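PDB 2Q7F: YrrB protein from Bacillus subtilis, which probably mediates interactions that bring together RNA sulfuration components, RNA processing components and aminoacyl-tRNA synthetases. Local coordinates for residues L66-N71 against A78-A83; N71-A76 against Y101-M106; A97-V102 against F128-T133. All coordinates share one frame; numbering follows the deposited sequence.

Overall arrangement
The three contacts run in order through neighbouring TPR repeats. Contact 1 joins the two helices of TPR 2 and is partly buried, while contacts 2 and 3 are surface contacts between TPR 2 and TPR 3 and between TPR 3 and TPR 4. Contacts 1 and 2 both use helix 73-86 and share Asn71, their centres about 9 Å apart; contacts 2 and 3 both use helix 91-103. The chemistry changes with place: contact 1 pairs a leucine-phenylalanine touch with a water bridge, contact 2 sets a salt bridge beside an aliphatic pair, and contact 3 depends on one methionine methyl. Contact 3 lies deepest along the chain, its centre about 6 Å from the centre of the chain.

Contact 1: residues L66-N71 against A78-A83; sequences LLSSVN and AFYDKA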
loop_
_atom_site.group_PDB
_atom_site.type_symbol
_atom_site.label_atom_id
_atom_site.label_comp_id
_atom_site.label_asym_id
_atom_site.label_seq_id
_atom_site.Cartn_x
_atom_site.Cartn_y
_atom_site.Cartn_z
ATOM N N LEU A 66 -5.879 19.738 4.140
ATOM C CA LEU A 66 -7.040 20.298 3.479
ATOM C C LEU A 66 -6.714 20.498 1.992
ATOM O O LEU A 66 -7.482 20.079 1.127
ATOM C CB LEU A 66 -7.456 21.595 4.178
ATOM C CG LEU A 66 -8.758 22.378 3.922
ATOM C CD1 LEU A 66 -8.505 23.573 3.023
ATOM C CD2 LEU A 66 -9.920 21.541 3.405
ATOM N N LEU A 67 -5.550 21.078 1.706
ATOM C CA LEU A 67 -5.128 21.340 0.332
ATOM C C LEU A 67 -5.004 20.094 -0.539
ATOM O O LEU A 67 -5.270 20.159 -1.735
ATOM C CB LEU A 67 -3.825 22.139 0.309
ATOM C CG LEU A 67 -3.873 23.569 0.845
ATOM C CD1 LEU A 67 -2.456 24.098 0.947
ATOM C CD2 LEU A 67 -4.738 24.483 -0.015
ATOM N N SER A 68 -4.601 18.975 0.072
ATOM C CA SER A 68 -4.562 17.662 -0.596
ATOM C C SER A 68 -5.935 17.251 -1.097
ATOM O O SER A 68 -6.060 16.747 -2.214
ATOM C CB SER A 68 -4.089 16.564 0.361
ATOM O OG SER A 68 -2.771 16.764 0.794
ATOM N N SER A 69 -6.953 17.448 -0.250
ATOM C CA SER A 69 -8.299 16.956 -0.519
ATOM C C SER A 69 -9.010 17.840 -1.530
ATOM O O SER A 69 -10.106 17.526 -1.999
ATOM C CB SER A 69 -9.115 16.867 0.779
ATOM O OG SER A 69 -9.563 18.140 1.236
ATOM N N VAL A 70 -8.371 18.943 -1.871
ATOM C CA VAL A 70 -8.968 19.956 -2.713
ATOM C C VAL A 70 -8.171 20.086 -4.021
ATOM O O VAL A 70 -8.362 21.038 -4.791
ATOM C CB VAL A 70 -9.119 21.281 -1.892
ATOM C CG1 VAL A 70 -8.601 22.498 -2.623
ATOM C CG2 VAL A 70 -10.560 21.456 -1.404
ATOM N N ASN A 71 -7.291 19.109 -4.258
ATOM C CA ASN A 71 -6.467 19.040 -5.469
ATOM C C ASN A 71 -5.374 20.096 -5.614
ATOM O O ASN A 71 -4.894 20.331 -6.724
ATOM C CB ASN A 71 -7.334 19.050 -6.736
ATOM C CG ASN A 71 -6.620 18.435 -7.928
ATOM O OD1 ASN A 71 -6.432 19.079 -8.967
ATOM N ND2 ASN A 71 -6.202 17.189 -7.779
ATOM N N ALA A 78 4.189 22.437 -0.110
ATOM C CA ALA A 78 4.843 23.613 0.436
ATOM C C ALA A 78 4.496 23.786 1.911
ATOM O O ALA A 78 5.331 24.205 2.698
ATOM C CB ALA A 78 4.491 24.831 -0.353
ATOM N N PHE A 79 3.277 23.436 2.295
ATOM C CA PHE A 79 2.893 23.537 3.702
ATOM C C PHE A 79 3.498 22.435 4.575
ATOM O O PHE A 79 3.942 22.718 5.683
ATOM C CB PHE A 79 1.379 23.627 3.859
ATOM C CG PHE A 79 0.839 25.007 3.632
ATOM C CD1 PHE A 79 0.831 25.943 4.662
ATOM C CD2 PHE A 79 0.365 25.385 2.387
ATOM C CE1 PHE A 79 0.349 27.220 4.458
ATOM C CE2 PHE A 79 -0.126 26.670 2.176
ATOM C CZ PHE A 79 -0.134 27.589 3.227
ATOM N N TYR A 80 3.533 21.192 4.066
ATOM C CA TYR A 80 4.235 20.087 4.745
ATOM C C TYR A 80 5.696 20.448 4.916
ATOM O O TYR A 80 6.284 20.184 5.964
ATOM C CB TYR A 80 4.132 18.765 3.979
ATOM C CG TYR A 80 2.751 18.159 3.926
ATOM C CD1 TYR A 80 2.017 17.903 5.112
ATOM C CD2 TYR A 80 2.166 17.824 2.699
ATOM C CE1 TYR A 80 0.736 17.342 5.058
ATOM C CE2 TYR A 80 0.882 17.262 2.639
ATOM C CZ TYR A 80 0.184 17.026 3.815
ATOM O OH TYR A 80 -1.076 16.471 3.745
ATOM N N ASP A 81 6.272 21.063 3.886
ATOM C CA ASP A 81 7.655 21.521 3.937
ATOM C C ASP A 81 7.854 22.445 5.140
ATOM O O ASP A 81 8.762 22.248 5.940
ATOM C CB ASP A 81 8.045 22.224 2.635
ATOM C CG ASP A 81 9.520 22.549 2.567
ATOM O OD1 ASP A 81 9.872 23.741 2.677
ATOM O OD2 ASP A 81 10.334 21.621 2.423
ATOM N N LYS A 82 6.976 23.429 5.268
ATOM C CA LYS A 82 7.017 24.385 6.364
ATOM C C LYS A 82 6.911 23.716 7.740
ATOM O O LYS A 82 7.668 24.035 8.656
ATOM C CB LYS A 82 5.915 25.440 6.175
ATOM C CG LYS A 82 5.912 26.582 7.213
ATOM C CD LYS A 82 7.258 27.289 7.338
ATOM C CE LYS A 82 7.225 28.234 8.527
ATOM N NZ LYS A 82 8.467 29.038 8.639
ATOM N N ALA A 83 5.983 22.778 7.869
ATOM C CA ALA A 83 5.816 22.023 9.105
ATOM C C ALA A 83 7.106 21.306 9.511
ATOM O O ALA A 83 7.484 21.333 10.684
ATOM C CB ALA A 83 4.683 21.036 8.963
HETATM O O HOH W 1 -1.668 14.368 1.478
#
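With CG set anti to the carbonyl carbon in both residues (chi1 -66° in Leu67, -81° in Phe79), the two side chains lean into the space between helices 57-69 and 73-86 and run roughly perpendicular to each other. One methyl does the touching: Leu67 CD1 lies 3.4 Å from Phe79 CD2, a close approach that is oblique to the ring. Phe63 meets the same ring edge-to-face, and Ala64 touches Phe79 too. A polar pair accompanies this apolar one. Ser68 OG comes up at the edge of the Tyr80 ring, near its plane, and a water links the two residues, 2.7 Å from Ser68 OG and donating to Tyr80 OH at 3.1 Å. Both hydroxyls have further partners on helix 57-69, Ala64 O for the serine and Asn65 OD1 for the tyrosine. The helix then ends in a Schellman motif with Asn71, at positive phi, as its C-prime residue, and the chain reverses into the second helix of TPR 2. The helical hairpin is thus joined by apolar contact through Leu67 and by a water bridge through Ser68; Tyr80 OH, on a buried residue, is served by that water and by Asn65, so this polar group does not lack partners inside the hairpin.

Contact 2: residues N71-A76 against Y101-M106; sequences NELERA and YVVKEM
The backbones come nearest at Leu73 and Lys104, whose CA atoms are 8.9 Å apart, where the first turn of helix 73-86 passes the end of helix 91-103. Leu73 sends CD2 to Val103 CG1 at 3.9 Å, and the two branched side chains cross at about a right angle. Lys104 CG flanks the same leucine methyl, so the lysine adds its aliphatic part to the packing before its tip turns polar. That turn comes late in the chain: Lys104 is bent at chi3 (75°) and again at chi4, while Glu74 bends at chi2 (70°) to meet it. The result is a salt bridge from Lys104 NZ to Glu74 OE1; the modelled 2.5 Å is short, and its exact length is doubtful. Within 71-76, Glu72, the N-cap residue of helix 73-86, forms a salt bridge with Arg75 through OE2 and NH1 at 3.3 Å, the arginine on the syn side but tilted out of the carboxylate plane. Glu105, at positive phi, closes helix 91-103 with a Schellman motif just beyond the lysine. TPR 2 thus meets TPR 3 at the surface through an ion pair that solvent probably weakens, with the Leu73-Val103 packing as the apolar share of the contact.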
loop_
_atom_site.group_PDB
_atom_site.type_symbol
_atom_site.label_atom_id
_atom_site.label_comp_id
_atom_site.label_asym_id
_atom_site.label_seq_id
_atom_site.Cartn_x
_atom_site.Cartn_y
_atom_site.Cartn_z
ATOM N N ASN A 71 -7.291 19.109 -4.258
ATOM C CA ASN A 71 -6.467 19.040 -5.469
ATOM C C ASN A 71 -5.374 20.096 -5.614
ATOM O O ASN A 71 -4.894 20.331 -6.724
ATOM C CB ASN A 71 -7.334 19.050 -6.736
ATOM C CG ASN A 71 -6.620 18.435 -7.928
ATOM O OD1 ASN A 71 -6.432 19.079 -8.967
ATOM N ND2 ASN A 71 -6.202 17.189 -7.779
ATOM N N GLU A 72 -4.996 20.749 -4.518
ATOM C CA GLU A 72 -3.849 21.658 -4.521
ATOM C C GLU A 72 -2.622 20.950 -3.951
ATOM O O GLU A 72 -2.065 21.336 -2.920
ATOM C CB GLU A 72 -4.158 22.971 -3.793
ATOM C CG GLU A 72 -5.018 23.930 -4.621
ATOM C CD GLU A 72 -5.518 25.128 -3.827
ATOM O OE1 GLU A 72 -6.737 25.181 -3.558
ATOM O OE2 GLU A 72 -4.705 26.016 -3.455
ATOM N N LEU A 73 -2.209 19.911 -4.672
ATOM C CA LEU A 73 -1.115 19.029 -4.298
ATOM C C LEU A 73 0.238 19.711 -4.080
ATOM O O LEU A 73 0.909 19.435 -3.078
ATOM C CB LEU A 73 -1.004 17.881 -5.311
ATOM C CG LEU A 73 -1.761 16.571 -5.004
ATOM C CD1 LEU A 73 -3.036 16.773 -4.187
ATOM C CD2 LEU A 73 -2.062 15.774 -6.273
ATOM N N GLU A 74 0.642 20.592 -5.001
ATOM C CA GLU A 74 1.939 21.278 -4.879
ATOM C C GLU A 74 1.967 22.193 -3.661
ATOM O O GLU A 74 2.953 22.220 -2.908
ATOM C CB GLU A 74 2.279 22.080 -6.134
ATOM C CG GLU A 74 2.420 21.250 -7.407
ATOM C CD GLU A 74 1.092 20.696 -7.878
ATOM O OE1 GLU A 74 1.053 19.549 -8.352
ATOM O OE2 GLU A 74 0.078 21.402 -7.762
ATOM N N ARG A 75 0.885 22.946 -3.481
ATOM C CA ARG A 75 0.780 23.839 -2.355
ATOM C C ARG A 75 0.734 23.050 -1.039
ATOM O O ARG A 75 1.343 23.459 -0.056
ATOM C CB ARG A 75 -0.425 24.754 -2.518
ATOM C CG ARG A 75 -0.355 26.032 -1.702
ATOM C CD ARG A 75 -1.555 26.906 -2.021
ATOM N NE ARG A 75 -1.627 28.082 -1.159
ATOM C CZ ARG A 75 -2.754 28.616 -0.694
ATOM N NH1 ARG A 75 -3.921 28.063 -0.996
ATOM N NH2 ARG A 75 -2.709 29.699 0.084
ATOM N N ALA A 76 0.046 21.911 -1.032
ATOM C CA ALA A 76 0.089 20.995 0.118
ATOM C C ALA A 76 1.541 20.672 0.510
ATOM O O ALA A 76 1.909 20.733 1.712
ATOM C CB ALA A 76 -0.703 19.708 -0.169
ATOM N N TYR A 101 2.951 12.306 -3.048
ATOM C CA TYR A 101 3.911 11.657 -3.910
ATOM C C TYR A 101 3.325 10.400 -4.534
ATOM O O TYR A 101 3.627 10.075 -5.687
ATOM C CB TYR A 101 5.199 11.357 -3.146
ATOM C CG TYR A 101 6.121 12.546 -3.067
ATOM C CD1 TYR A 101 6.739 13.050 -4.215
ATOM C CD2 TYR A 101 6.386 13.171 -1.854
ATOM C CE1 TYR A 101 7.595 14.154 -4.152
ATOM C CE2 TYR A 101 7.243 14.286 -1.780
ATOM C CZ TYR A 101 7.839 14.771 -2.932
ATOM O OH TYR A 101 8.684 15.866 -2.872
ATOM N N VAL A 102 2.477 9.708 -3.777
ATOM C CA VAL A 102 1.818 8.502 -4.275
ATOM C C VAL A 102 0.867 8.877 -5.408
ATOM O O VAL A 102 0.904 8.274 -6.483
ATOM C CB VAL A 102 1.089 7.724 -3.144
ATOM C CG1 VAL A 102 0.068 6.771 -3.703
ATOM C CG2 VAL A 102 2.092 6.955 -2.312
ATOM N N VAL A 103 0.043 9.893 -5.172
ATOM C CA VAL A 103 -0.937 10.316 -6.162
ATOM C C VAL A 103 -0.223 10.698 -7.456
ATOM O O VAL A 103 -0.703 10.418 -8.541
ATOM C CB VAL A 103 -1.834 11.459 -5.631
ATOM C CG1 VAL A 103 -2.768 11.978 -6.721
ATOM C CG2 VAL A 103 -2.636 10.970 -4.455
ATOM N N LYS A 104 0.949 11.296 -7.325
ATOM C CA LYS A 104 1.714 11.747 -8.481
ATOM C C LYS A 104 2.626 10.628 -8.973
ATOM O O LYS A 104 3.428 10.830 -9.887
ATOM C CB LYS A 104 2.535 12.993 -8.120
ATOM C CG LYS A 104 1.721 14.165 -7.554
ATOM C CD LYS A 104 2.609 15.365 -7.237
ATOM C CE LYS A 104 3.041 16.118 -8.510
ATOM N NZ LYS A 104 2.236 17.344 -8.790
ATOM N N GLU A 105 2.505 9.456 -8.349
ATOM C CA GLU A 105 3.265 8.250 -8.722
ATOM C C GLU A 105 4.780 8.449 -8.778
ATOM O O GLU A 105 5.464 7.951 -9.677
ATOM C CB GLU A 105 2.761 7.655 -10.037
ATOM C CG GLU A 105 1.301 7.249 -10.048
ATOM C CD GLU A 105 0.839 6.913 -11.453
ATOM O OE1 GLU A 105 0.999 7.767 -12.358
ATOM O OE2 GLU A 105 0.335 5.787 -11.663
ATOM N N MET A 106 5.283 9.198 -7.807
ATOM C CA MET A 106 6.707 9.318 -7.573
ATOM C C MET A 106 6.984 8.423 -6.361
ATOM O O MET A 106 6.949 8.869 -5.201
ATOM C CB MET A 106 7.081 10.781 -7.327
ATOM C CG MET A 106 6.879 11.653 -8.546
ATOM S SD MET A 106 6.800 13.418 -8.206
ATOM C CE MET A 106 6.531 13.992 -9.871
#

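Contact 3: residues A97-V102 against F128-T133; sequences AGNVYV and FYMLGT
The flat amide of Asn99 presents its end to the CE methyl of Met130, while the ring of Tyr129, the residue before Met130 in helix 125-137, carries Thr133 OG1 over one face, 3.5 Å above its plane and offset toward the rim. This is packing between successive TPR repeats: helix 91-103 belongs to TPR 3 and helix 125-137 to TPR 4, and each is the first helix of its repeat, the type that lines the concave surface of a TPR superhelix. The backbones are nearest at Asn99 and Met130, with CA atoms 8.4 Å apart. Met130 does most of the reaching. Bent at both chi2 (-58°) and chi3 (-70°), its thioether chain curls so that CE sits in the corner where Asn99 and Val102 meet, the amide end on one flank and the valine methyls about a right angle round from it. Both methyls face Met130 CE from one side, Val102 CG2 at 3.9 Å and CG1 at 4.0 Å. Phe114 of helix 107-120 touches both Val102 and Met130, tying the pair to the second helix of TPR 3. Tyr129 OH is hydrogen-bonded to Glu160, a residue of TPR 5. Within helix 125-137, Thr133 OG1 donates to Tyr129 O at 2.8 Å from 41° above the carbonyl plane, and Thr133 N bonds to that same oxygen.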
loop_
_atom_site.group_PDB
_atom_site.type_symbol
_atom_site.label_atom_id
_atom_site.label_comp_id
_atom_site.label_asym_id
_atom_site.label_seq_id
_atom_site.Cartn_x
_atom_site.Cartn_y
_atom_site.Cartn_z
ATOM N N ALA A 97 2.818 14.317 3.001
ATOM C CA ALA A 97 3.613 14.541 1.789
ATOM C C ALA A 97 3.761 13.264 0.973
ATOM O O ALA A 97 3.777 13.312 -0.253
ATOM C CB ALA A 97 4.989 15.104 2.133
ATOM N N GLY A 98 3.874 12.132 1.672
ATOM C CA GLY A 98 4.036 10.818 1.041
ATOM C C GLY A 98 2.859 10.460 0.162
ATOM O O GLY A 98 3.041 10.024 -0.981
ATOM N N ASN A 99 1.651 10.672 0.692
ATOM C CA ASN A 99 0.429 10.449 -0.068
ATOM C C ASN A 99 0.358 11.302 -1.343
ATOM O O ASN A 99 -0.122 10.839 -2.379
ATOM C CB ASN A 99 -0.799 10.656 0.811
ATOM C CG ASN A 99 -1.060 9.475 1.727
ATOM O OD1 ASN A 99 -1.223 9.623 2.950
ATOM N ND2 ASN A 99 -1.095 8.286 1.143
ATOM N N VAL A 100 0.855 12.532 -1.269
ATOM C CA VAL A 100 0.886 13.403 -2.439
ATOM C C VAL A 100 1.798 12.785 -3.498
ATOM O O VAL A 100 1.452 12.722 -4.673
ATOM C CB VAL A 100 1.354 14.838 -2.069
ATOM C CG1 VAL A 100 1.537 15.711 -3.322
ATOM C CG2 VAL A 100 0.359 15.483 -1.108
ATOM N N TYR A 101 2.951 12.306 -3.048
ATOM C CA TYR A 101 3.911 11.657 -3.910
ATOM C C TYR A 101 3.325 10.400 -4.534
ATOM O O TYR A 101 3.627 10.075 -5.687
ATOM C CB TYR A 101 5.199 11.357 -3.146
ATOM C CG TYR A 101 6.121 12.546 -3.067
ATOM C CD1 TYR A 101 6.739 13.050 -4.215
ATOM C CD2 TYR A 101 6.386 13.171 -1.854
ATOM C CE1 TYR A 101 7.595 14.154 -4.152
ATOM C CE2 TYR A 101 7.243 14.286 -1.780
ATOM C CZ TYR A 101 7.839 14.771 -2.932
ATOM O OH TYR A 101 8.684 15.866 -2.872
ATOM N N VAL A 102 2.477 9.708 -3.777
ATOM C CA VAL A 102 1.818 8.502 -4.275
ATOM C C VAL A 102 0.867 8.877 -5.408
ATOM O O VAL A 102 0.904 8.274 -6.483
ATOM C CB VAL A 102 1.089 7.724 -3.144
ATOM C CG1 VAL A 102 0.068 6.771 -3.703
ATOM C CG2 VAL A 102 2.092 6.955 -2.312
ATOM N N PHE A 128 2.136 1.098 7.285
ATOM C CA PHE A 128 2.837 -0.113 6.890
ATOM C C PHE A 128 2.364 -0.577 5.515
ATOM O O PHE A 128 3.148 -1.110 4.719
ATOM C CB PHE A 128 2.674 -1.220 7.932
ATOM C CG PHE A 128 3.380 -0.940 9.234
ATOM C CD1 PHE A 128 4.679 -0.436 9.249
ATOM C CD2 PHE A 128 2.751 -1.200 10.456
ATOM C CE1 PHE A 128 5.333 -0.171 10.458
ATOM C CE2 PHE A 128 3.400 -0.946 11.673
ATOM C CZ PHE A 128 4.693 -0.432 11.670
ATOM N N TYR A 129 1.086 -0.331 5.236
ATOM C CA TYR A 129 0.487 -0.678 3.956
ATOM C C TYR A 129 1.052 0.174 2.823
ATOM O O TYR A 129 1.536 -0.359 1.823
ATOM C CB TYR A 129 -1.041 -0.546 4.005
ATOM C CG TYR A 129 -1.691 -0.770 2.656
ATOM C CD1 TYR A 129 -1.829 -2.061 2.137
ATOM C CD2 TYR A 129 -2.153 0.310 1.890
ATOM C CE1 TYR A 129 -2.410 -2.276 0.895
ATOM C CE2 TYR A 129 -2.743 0.104 0.655
ATOM C CZ TYR A 129 -2.866 -1.194 0.162
ATOM O OH TYR A 129 -3.443 -1.415 -1.071
ATOM N N MET A 130 0.978 1.491 2.979
ATOM C CA MET A 130 1.443 2.403 1.939
ATOM C C MET A 130 2.923 2.168 1.659
ATOM O O MET A 130 3.355 2.158 0.499
ATOM C CB MET A 130 1.186 3.858 2.338
ATOM C CG MET A 130 -0.293 4.236 2.458
ATOM S SD MET A 130 -1.260 3.984 0.950
ATOM C CE MET A 130 -0.598 5.289 -0.094
ATOM N N LEU A 131 3.690 1.950 2.723
ATOM C CA LEU A 131 5.112 1.672 2.586
ATOM C C LEU A 131 5.325 0.325 1.902
ATOM O O LEU A 131 6.042 0.247 0.913
ATOM C CB LEU A 131 5.839 1.742 3.936
ATOM C CG LEU A 131 7.345 1.466 3.956
ATOM C CD1 LEU A 131 8.129 2.332 2.940
ATOM C CD2 LEU A 131 7.879 1.656 5.379
ATOM N N GLY A 132 4.683 -0.719 2.415
ATOM C CA GLY A 132 4.745 -2.032 1.791
ATOM C C GLY A 132 4.472 -1.943 0.301
ATOM O O GLY A 132 5.296 -2.355 -0.520
ATOM N N THR A 133 3.329 -1.367 -0.054
ATOM C CA THR A 133 2.908 -1.332 -1.452
ATOM C C THR A 133 3.858 -0.524 -2.346
ATOM O O THR A 133 4.165 -0.924 -3.472
ATOM C CB THR A 133 1.472 -0.825 -1.593
ATOM O OG1 THR A 133 0.660 -1.468 -0.605
ATOM C CG2 THR A 133 0.923 -1.174 -2.980
#